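Local coordinates for microcin B17-processing protein McbD (Escherichia coli str. K-12 substr. MG1655, PDB 6GRH), which is a YcaO-family protein needed to process the inactive microcin B17 precursor McbA into the active peptide antibiotic, at residues 87-92 with 101-106; 115-120 with 326-331; 270-275 with 289-294. The protein carries 1 engineered substitution. All coordinates share one frame; numbering follows the deposited sequence. Where two conformers were deposited one is given.

Contact 1: 87-92 with 101-106; sequences AFTEAF and DEIITH
Ile103 sets its side chain between Thr89 and Phe92, which lie one turn apart on the other helix, and its two branches divide the work. CG2, the short branch, is anti to the backbone N and reaches both neighbours: it lies 4.0 Å from the methyl CG2 of Thr89 and equally near CB of Phe92. The longer branch leaves beside the backbone N (chi1 -67°) and runs on extended through CG1, so that CD1 ends against the base of Phe92, 3.8 Å from its CB and 3.6 Å from its carbonyl carbon. Phe92 is therefore touched mainly at its root. Its CB points at Ile103, but the ring swings away from helix 101-105, and CG2 of Ile103 only grazes it obliquely at CD2. Ile104 adds a second crossing next door, where its CG2 methyl meets Thr89 at two atoms, 3.7 Å from OG1 and 3.8 Å from CG2. The hydroxyl of Thr89 is satisfied by Ala85 O, one turn back in its own helix, so both it and the methyl can lie against Ile104. All three pairs of side chains cross at a slant. The two helix segments run closer to antiparallel than parallel, at 132°, with a closest axis approach of 9.8 Å. This is a helical hairpin of helices 82-95 and 100-105. Leu76 of helix 76-79 packs on Thr89, Phe92 and Ile103 together, while the ring of Phe92 turns to Phe108 of strand 108-115 and Pro125 of strand 121-125, seating the hairpin on the sheet.

Contact 2: 115-120 with 326-331; sequences NLFSLE and NLLNYL
Phe117 reaches from the loop to the helix with its ring, and its atoms meet the helix in turn. CB starts off to one side; with CG beside the backbone N (chi1 -47°) the ring is carried across to residues 328-331. CD1 lies 3.8 Å from the carbonyl O of Leu328, and CE1 comes to 3.2 Å from the same oxygen, a close contact of an aromatic C-H with a carbonyl, with the oxygen set obliquely to the ring. CZ, at the far end, touches Leu331, whose CB sits in the ring plane at the edge, 3.9 Å away. Behind the ring, CB of Leu116 lies over the centre of one face. The loop that presents these residues is the turn between antiparallel strands 108-115 and 121-125, a beta hairpin: Asn115 OD1 accepts from Phe117 N (2.9 Å), an Asx turn, and from Ser118 N, an Asx motif, the two donors on opposite faces of its plane. An N-cap organises the helix start, where Asn326 OD1 accepts from Asn329 N in the carbonyl plane at 2.8 Å. Leu116 makes the second apolar patch, its CD2 methyl 3.6 Å from CD2 of Leu328 and its CG nearly as close. Leu165 of helix 157-180 packs on both Leu116 and Leu331. On the McbB chain, Arg23 packs on Leu328 and donates to the carbonyl O of Leu116.

Contact 3: 270-275 with 289-294; sequences HNFLIG and HFMSCN
Phe272 and Met291 both have CG anti to the backbone N (chi1 -175° and -172°); CB of each points toward the other segment, and the anti torsion extends each chain away from its own backbone N. In one of its two modelled conformers, Met291 stays extended through chi2, then bends at chi3, -52°, turning its methyl to the CD1-CE1 bond of Phe272, obliquely to the ring. Met291 CE lies 3.5 Å from CE1 and 3.6 Å from CD1 of Phe272. SD stands 4.9 Å from the ring centroid, and the two side chains cross at about a right angle. This Met-aromatic contact, which holds for that conformer, joins the C-terminal end of the long helix 251-275 to the last turn of helix 285-292 in the YcaO family region. Beyond helix 285-292, Asn294 and Leu273 approach from opposite directions, and the amide ND2 lies 3.9 Å from the CD1 methyl. Asn294 OD1 accepts from the backbone N of Lys240 and of Tyr241, and ND2 donates to Arg238 O, tying the helix end to the start of strand 241-248 and the residues leading into it. His270 NE2 bonds with Glu5 of a McbC chain.

Contact 1 comes first along the chain and closes before contact 2 opens; contact 3 is nested within the long loop that contact 2 closes. Contacts 1 and 2 are neighbours, with centres 24 Å apart and nearest atoms about 9 Å apart, and strands 108-115 and 121-125 link them: the hairpin of contact 1 leans on these strands and the loop of contact 2 joins them. Contact 3 lies 39 Å from both, centre to centre, across the chain's centre from contact 2. Segments of contacts 2 and 3 themselves touch McbB and McbC respectively, while no other chain of the assembly touches those of contact 1, consistent with McbD meeting both partners through different parts of its fold.

Contact 1: 87-92 with 101-106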
# COMPACT_ATOMS: atom_id res chain seq x y z
N ALA E 87 -33.31 36.53 44.81
CA ALA E 87 -32.22 37.03 43.97
C ALA E 87 -32.54 36.98 42.46
O ALA E 87 -32.18 37.89 41.72
CB ALA E 87 -30.94 36.25 44.26
N PHE E 88 -33.20 35.91 42.01
CA PHE E 88 -33.65 35.85 40.62
C PHE E 88 -34.66 36.95 40.33
O PHE E 88 -34.53 37.64 39.31
CB PHE E 88 -34.22 34.47 40.23
CG PHE E 88 -33.16 33.47 39.83
CD1 PHE E 88 -32.59 33.52 38.56
CD2 PHE E 88 -32.72 32.50 40.72
CE1 PHE E 88 -31.59 32.61 38.18
CE2 PHE E 88 -31.74 31.57 40.35
CZ PHE E 88 -31.18 31.63 39.08
N THR E 89 -35.63 37.11 41.23
CA THR E 89 -36.65 38.17 41.09
C THR E 89 -36.00 39.54 40.93
O THR E 89 -36.41 40.31 40.09
CB THR E 89 -37.59 38.22 42.31
OG1 THR E 89 -38.16 36.92 42.53
CG2 THR E 89 -38.71 39.23 42.09
N GLU E 90 -34.99 39.83 41.75
CA GLU E 90 -34.27 41.11 41.67
C GLU E 90 -33.44 41.23 40.39
O GLU E 90 -33.30 42.33 39.86
CB GLU E 90 -33.42 41.35 42.94
CG GLU E 90 -34.25 41.54 44.23
CD GLU E 90 -35.41 42.51 44.08
OE1 GLU E 90 -35.17 43.72 43.92
OE2 GLU E 90 -36.59 42.08 44.10
N ALA E 91 -32.91 40.11 39.88
CA ALA E 91 -32.27 40.11 38.56
C ALA E 91 -33.29 40.40 37.45
O ALA E 91 -33.10 41.32 36.67
CB ALA E 91 -31.54 38.79 38.30
N PHE E 92 -34.36 39.61 37.41
CA PHE E 92 -35.40 39.77 36.38
C PHE E 92 -36.08 41.14 36.43
O PHE E 92 -36.38 41.72 35.38
CB PHE E 92 -36.48 38.68 36.49
CG PHE E 92 -36.06 37.31 36.03
CD1 PHE E 92 -35.39 37.12 34.83
CD2 PHE E 92 -36.37 36.19 36.79
CE1 PHE E 92 -35.01 35.84 34.41
CE2 PHE E 92 -36.01 34.92 36.38
CZ PHE E 92 -35.33 34.75 35.19
N ASP E 101 -44.56 41.60 40.97
CA ASP E 101 -45.79 40.78 41.02
C ASP E 101 -45.87 39.87 39.80
O ASP E 101 -46.14 38.67 39.93
CB ASP E 101 -47.05 41.66 41.13
CG ASP E 101 -48.11 41.08 42.09
OD1 ASP E 101 -48.16 39.85 42.29
OD2 ASP E 101 -48.91 41.89 42.63
N GLU E 102 -45.63 40.44 38.61
CA GLU E 102 -45.67 39.63 37.39
C GLU E 102 -44.55 38.59 37.40
O GLU E 102 -44.79 37.47 36.99
CB GLU E 102 -45.63 40.47 36.10
CG GLU E 102 -45.78 39.60 34.84
CD GLU E 102 -46.12 40.34 33.55
OE1 GLU E 102 -46.58 41.51 33.61
OE2 GLU E 102 -45.93 39.74 32.46
N ILE E 103 -43.36 38.97 37.87
CA ILE E 103 -42.22 38.04 37.93
C ILE E 103 -42.48 36.88 38.90
O ILE E 103 -42.19 35.74 38.54
CB ILE E 103 -40.90 38.76 38.31
CG1 ILE E 103 -40.48 39.70 37.18
CG2 ILE E 103 -39.79 37.74 38.59
CD1 ILE E 103 -39.49 40.76 37.59
N ILE E 104 -43.02 37.15 40.09
CA ILE E 104 -43.18 36.05 41.05
C ILE E 104 -44.37 35.13 40.76
O ILE E 104 -44.39 34.01 41.27
CB ILE E 104 -43.12 36.46 42.54
CG1 ILE E 104 -44.34 37.26 43.00
CG2 ILE E 104 -41.80 37.19 42.83
CD1 ILE E 104 -44.35 37.54 44.49
N THR E 105 -45.33 35.56 39.93
CA THR E 105 -46.47 34.70 39.59
C THR E 105 -46.31 33.97 38.26
O THR E 105 -47.08 33.06 37.97
CB THR E 105 -47.82 35.45 39.60
OG1 THR E 105 -47.82 36.46 38.58
CG2 THR E 105 -48.08 36.10 40.96
N HIS E 106 -45.34 34.37 37.44
CA HIS E 106 -45.15 33.72 36.15
C HIS E 106 -44.59 32.29 36.33
O HIS E 106 -43.70 32.06 37.16
CB HIS E 106 -44.21 34.55 35.27
CG HIS E 106 -44.05 34.00 33.88
ND1 HIS E 106 -45.07 34.05 32.95
CD2 HIS E 106 -43.02 33.36 33.28
CE1 HIS E 106 -44.65 33.48 31.83
NE2 HIS E 106 -43.41 33.05 32.01

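Contact 2: 115-120 with 326-331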
# COMPACT_ATOMS: atom_id res chain seq x y z
N ASN E 115 -27.11 23.72 43.80
CA ASN E 115 -26.34 24.82 44.38
C ASN E 115 -24.87 24.42 44.45
O ASN E 115 -24.52 23.36 44.96
CB ASN E 115 -26.90 25.17 45.78
CG ASN E 115 -26.16 26.32 46.46
OD1 ASN E 115 -25.04 26.16 46.97
ND2 ASN E 115 -26.79 27.48 46.50
N LEU E 116 -24.00 25.29 43.92
CA LEU E 116 -22.57 25.01 43.82
C LEU E 116 -21.90 24.64 45.16
O LEU E 116 -20.97 23.83 45.19
CB LEU E 116 -21.85 26.23 43.21
CG LEU E 116 -20.33 26.17 43.01
CD1 LEU E 116 -19.98 25.09 42.02
CD2 LEU E 116 -19.79 27.51 42.51
N PHE E 117 -22.39 25.22 46.25
CA PHE E 117 -21.77 25.05 47.56
C PHE E 117 -22.42 23.97 48.42
O PHE E 117 -21.72 23.17 49.05
CB PHE E 117 -21.78 26.38 48.30
CG PHE E 117 -21.32 27.54 47.46
CD1 PHE E 117 -20.00 27.62 47.05
CD2 PHE E 117 -22.21 28.52 47.06
CE1 PHE E 117 -19.57 28.68 46.27
CE2 PHE E 117 -21.79 29.58 46.28
CZ PHE E 117 -20.46 29.67 45.89
N SER E 118 -23.75 23.93 48.47
CA SER E 118 -24.47 22.97 49.33
C SER E 118 -24.84 21.66 48.62
O SER E 118 -25.23 20.70 49.27
CB SER E 118 -25.76 23.62 49.85
OG SER E 118 -26.72 23.72 48.82
N LEU E 119 -24.72 21.64 47.28
CA LEU E 119 -25.23 20.55 46.43
C LEU E 119 -26.75 20.33 46.53
O LEU E 119 -27.24 19.30 46.06
CB LEU E 119 -24.46 19.23 46.65
CG LEU E 119 -22.93 19.37 46.59
CD1 LEU E 119 -22.30 17.99 46.70
CD2 LEU E 119 -22.49 20.07 45.31
N GLU E 120 -27.48 21.30 47.07
CA GLU E 120 -28.93 21.21 47.19
C GLU E 120 -29.54 21.25 45.78
O GLU E 120 -29.30 22.18 45.00
CB GLU E 120 -29.49 22.34 48.07
CG GLU E 120 -31.01 22.47 48.02
CD GLU E 120 -31.60 23.42 49.06
OE1 GLU E 120 -30.86 24.25 49.64
OE2 GLU E 120 -32.82 23.34 49.29
N ASN E 326 -9.09 29.52 48.43
CA ASN E 326 -10.10 28.59 47.96
C ASN E 326 -11.11 29.35 47.09
O ASN E 326 -11.76 30.28 47.57
CB ASN E 326 -10.72 27.90 49.18
CG ASN E 326 -11.70 26.84 48.80
OD1 ASN E 326 -12.84 27.13 48.47
ND2 ASN E 326 -11.26 25.59 48.83
N LEU E 327 -11.23 28.99 45.81
CA LEU E 327 -12.12 29.72 44.89
C LEU E 327 -13.60 29.62 45.30
O LEU E 327 -14.32 30.62 45.29
CB LEU E 327 -11.92 29.27 43.45
CG LEU E 327 -12.86 29.87 42.41
CD1 LEU E 327 -12.72 31.37 42.36
CD2 LEU E 327 -12.62 29.26 41.03
N LEU E 328 -14.03 28.42 45.70
CA LEU E 328 -15.40 28.22 46.20
C LEU E 328 -15.70 29.05 47.45
O LEU E 328 -16.80 29.61 47.57
CB LEU E 328 -15.71 26.73 46.45
CG LEU E 328 -15.85 25.77 45.25
CD1 LEU E 328 -16.32 24.40 45.70
CD2 LEU E 328 -16.79 26.29 44.18
N ASN E 329 -14.75 29.13 48.39
CA ASN E 329 -14.92 29.99 49.57
C ASN E 329 -15.03 31.45 49.15
O ASN E 329 -15.93 32.15 49.59
CB ASN E 329 -13.77 29.82 50.60
CG ASN E 329 -13.86 28.51 51.39
OD1 ASN E 329 -14.81 27.72 51.24
ND2 ASN E 329 -12.88 28.28 52.24
N TYR E 330 -14.14 31.89 48.27
CA TYR E 330 -14.17 33.25 47.79
C TYR E 330 -15.55 33.58 47.18
O TYR E 330 -16.16 34.58 47.52
CB TYR E 330 -13.06 33.48 46.77
CG TYR E 330 -13.20 34.79 46.02
CD1 TYR E 330 -12.79 36.00 46.60
CD2 TYR E 330 -13.77 34.81 44.74
CE1 TYR E 330 -12.92 37.19 45.91
CE2 TYR E 330 -13.92 36.00 44.05
CZ TYR E 330 -13.49 37.18 44.63
OH TYR E 330 -13.63 38.35 43.92
N LEU E 331 -16.02 32.73 46.27
CA LEU E 331 -17.31 32.98 45.61
C LEU E 331 -18.47 32.99 46.59
O LEU E 331 -19.34 33.86 46.51
CB LEU E 331 -17.57 31.95 44.50
CG LEU E 331 -16.71 32.16 43.26
CD1 LEU E 331 -16.80 30.98 42.30
CD2 LEU E 331 -17.02 33.47 42.56

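Contact 3: 270-275 with 289-294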
# COMPACT_ATOMS: atom_id res chain seq x y z
N HIS E 270 -9.38 36.83 10.32
CA HIS E 270 -8.48 37.05 9.15
C HIS E 270 -8.92 36.20 7.95
O HIS E 270 -8.99 36.71 6.84
CB HIS E 270 -7.02 36.74 9.50
CG HIS E 270 -6.08 36.94 8.36
ND1 HIS E 270 -5.56 38.17 8.04
CD2 HIS E 270 -5.59 36.07 7.44
CE1 HIS E 270 -4.77 38.05 6.98
NE2 HIS E 270 -4.78 36.79 6.59
N ASN E 271 -9.25 34.93 8.20
CA ASN E 271 -9.63 34.00 7.15
C ASN E 271 -11.01 34.27 6.57
O ASN E 271 -11.23 34.08 5.36
CB ASN E 271 -9.56 32.56 7.65
CG ASN E 271 -8.14 32.04 7.74
OD1 ASN E 271 -7.22 32.59 7.12
ND2 ASN E 271 -7.95 30.99 8.49
N PHE E 272 -11.92 34.72 7.44
CA PHE E 272 -13.21 35.26 7.02
C PHE E 272 -12.98 36.44 6.03
O PHE E 272 -13.55 36.46 4.92
CB PHE E 272 -14.03 35.69 8.25
CG PHE E 272 -15.41 36.16 7.92
CD1 PHE E 272 -15.64 37.47 7.53
CD2 PHE E 272 -16.48 35.26 7.94
CE1 PHE E 272 -16.92 37.89 7.18
CE2 PHE E 272 -17.76 35.69 7.60
CZ PHE E 272 -17.98 37.00 7.22
N LEU E 273 -12.11 37.38 6.41
CA LEU E 273 -11.87 38.57 5.58
C LEU E 273 -11.13 38.32 4.25
O LEU E 273 -11.43 38.98 3.27
CB LEU E 273 -11.16 39.67 6.37
CG LEU E 273 -11.92 40.25 7.57
CD1 LEU E 273 -10.96 41.04 8.45
CD2 LEU E 273 -13.08 41.14 7.12
N ILE E 274 -10.19 37.40 4.20
CA ILE E 274 -9.49 37.08 2.94
C ILE E 274 -10.28 36.07 2.09
O ILE E 274 -10.04 35.94 0.89
CB ILE E 274 -8.03 36.59 3.15
CG1 ILE E 274 -7.98 35.24 3.88
CG2 ILE E 274 -7.24 37.64 3.91
CD1 ILE E 274 -6.65 34.53 3.73
N GLY E 275 -11.19 35.36 2.73
CA GLY E 275 -12.20 34.57 2.03
C GLY E 275 -13.23 35.40 1.27
O GLY E 275 -13.85 34.90 0.35
N HIS E 289 -20.92 42.01 16.22
CA HIS E 289 -20.40 43.11 17.05
C HIS E 289 -18.86 43.07 17.11
O HIS E 289 -18.20 44.09 16.93
CB HIS E 289 -21.00 43.05 18.46
CG HIS E 289 -20.43 44.07 19.39
ND1 HIS E 289 -20.74 45.41 19.31
CD2 HIS E 289 -19.53 43.95 20.41
CE1 HIS E 289 -20.07 46.07 20.24
NE2 HIS E 289 -19.34 45.21 20.93
N PHE E 290 -18.29 41.90 17.34
CA PHE E 290 -16.82 41.80 17.40
C PHE E 290 -16.15 42.27 16.12
O PHE E 290 -15.15 42.96 16.17
CB PHE E 290 -16.36 40.37 17.70
CG PHE E 290 -14.88 40.27 17.97
CD1 PHE E 290 -14.30 40.98 19.03
CD2 PHE E 290 -14.06 39.46 17.18
CE1 PHE E 290 -12.94 40.88 19.30
CE2 PHE E 290 -12.69 39.36 17.46
CZ PHE E 290 -12.14 40.07 18.52
N MET E 291 -16.72 41.88 14.96
CA MET E 291 -16.20 42.30 13.66
C MET E 291 -16.21 43.81 13.48
O MET E 291 -15.25 44.37 12.96
CB MET E 291 -16.95 41.65 12.49
CG MET E 291 -16.29 41.93 11.14
SD MET E 291 -16.96 41.02 9.73
CE MET E 291 -16.88 39.34 10.34
N SER E 292 -17.26 44.48 13.95
CA SER E 292 -17.33 45.96 13.89
C SER E 292 -16.34 46.64 14.85
O SER E 292 -16.07 47.83 14.71
CB SER E 292 -18.75 46.45 14.15
OG SER E 292 -19.03 46.46 15.54
N CYS E 293 -15.84 45.90 15.85
CA CYS E 293 -14.76 46.38 16.74
C CYS E 293 -13.32 46.17 16.22
O CYS E 293 -12.35 46.54 16.90
CB CYS E 293 -14.89 45.71 18.12
SG CYS E 293 -16.39 46.13 19.02
N ASN E 294 -13.18 45.58 15.03
CA ASN E 294 -11.86 45.36 14.40
C ASN E 294 -11.31 46.68 13.88
O ASN E 294 -11.32 46.96 12.68
CB ASN E 294 -11.95 44.30 13.26
CG ASN E 294 -10.62 44.08 12.55
OD1 ASN E 294 -9.55 44.24 13.13
ND2 ASN E 294 -10.69 43.72 11.28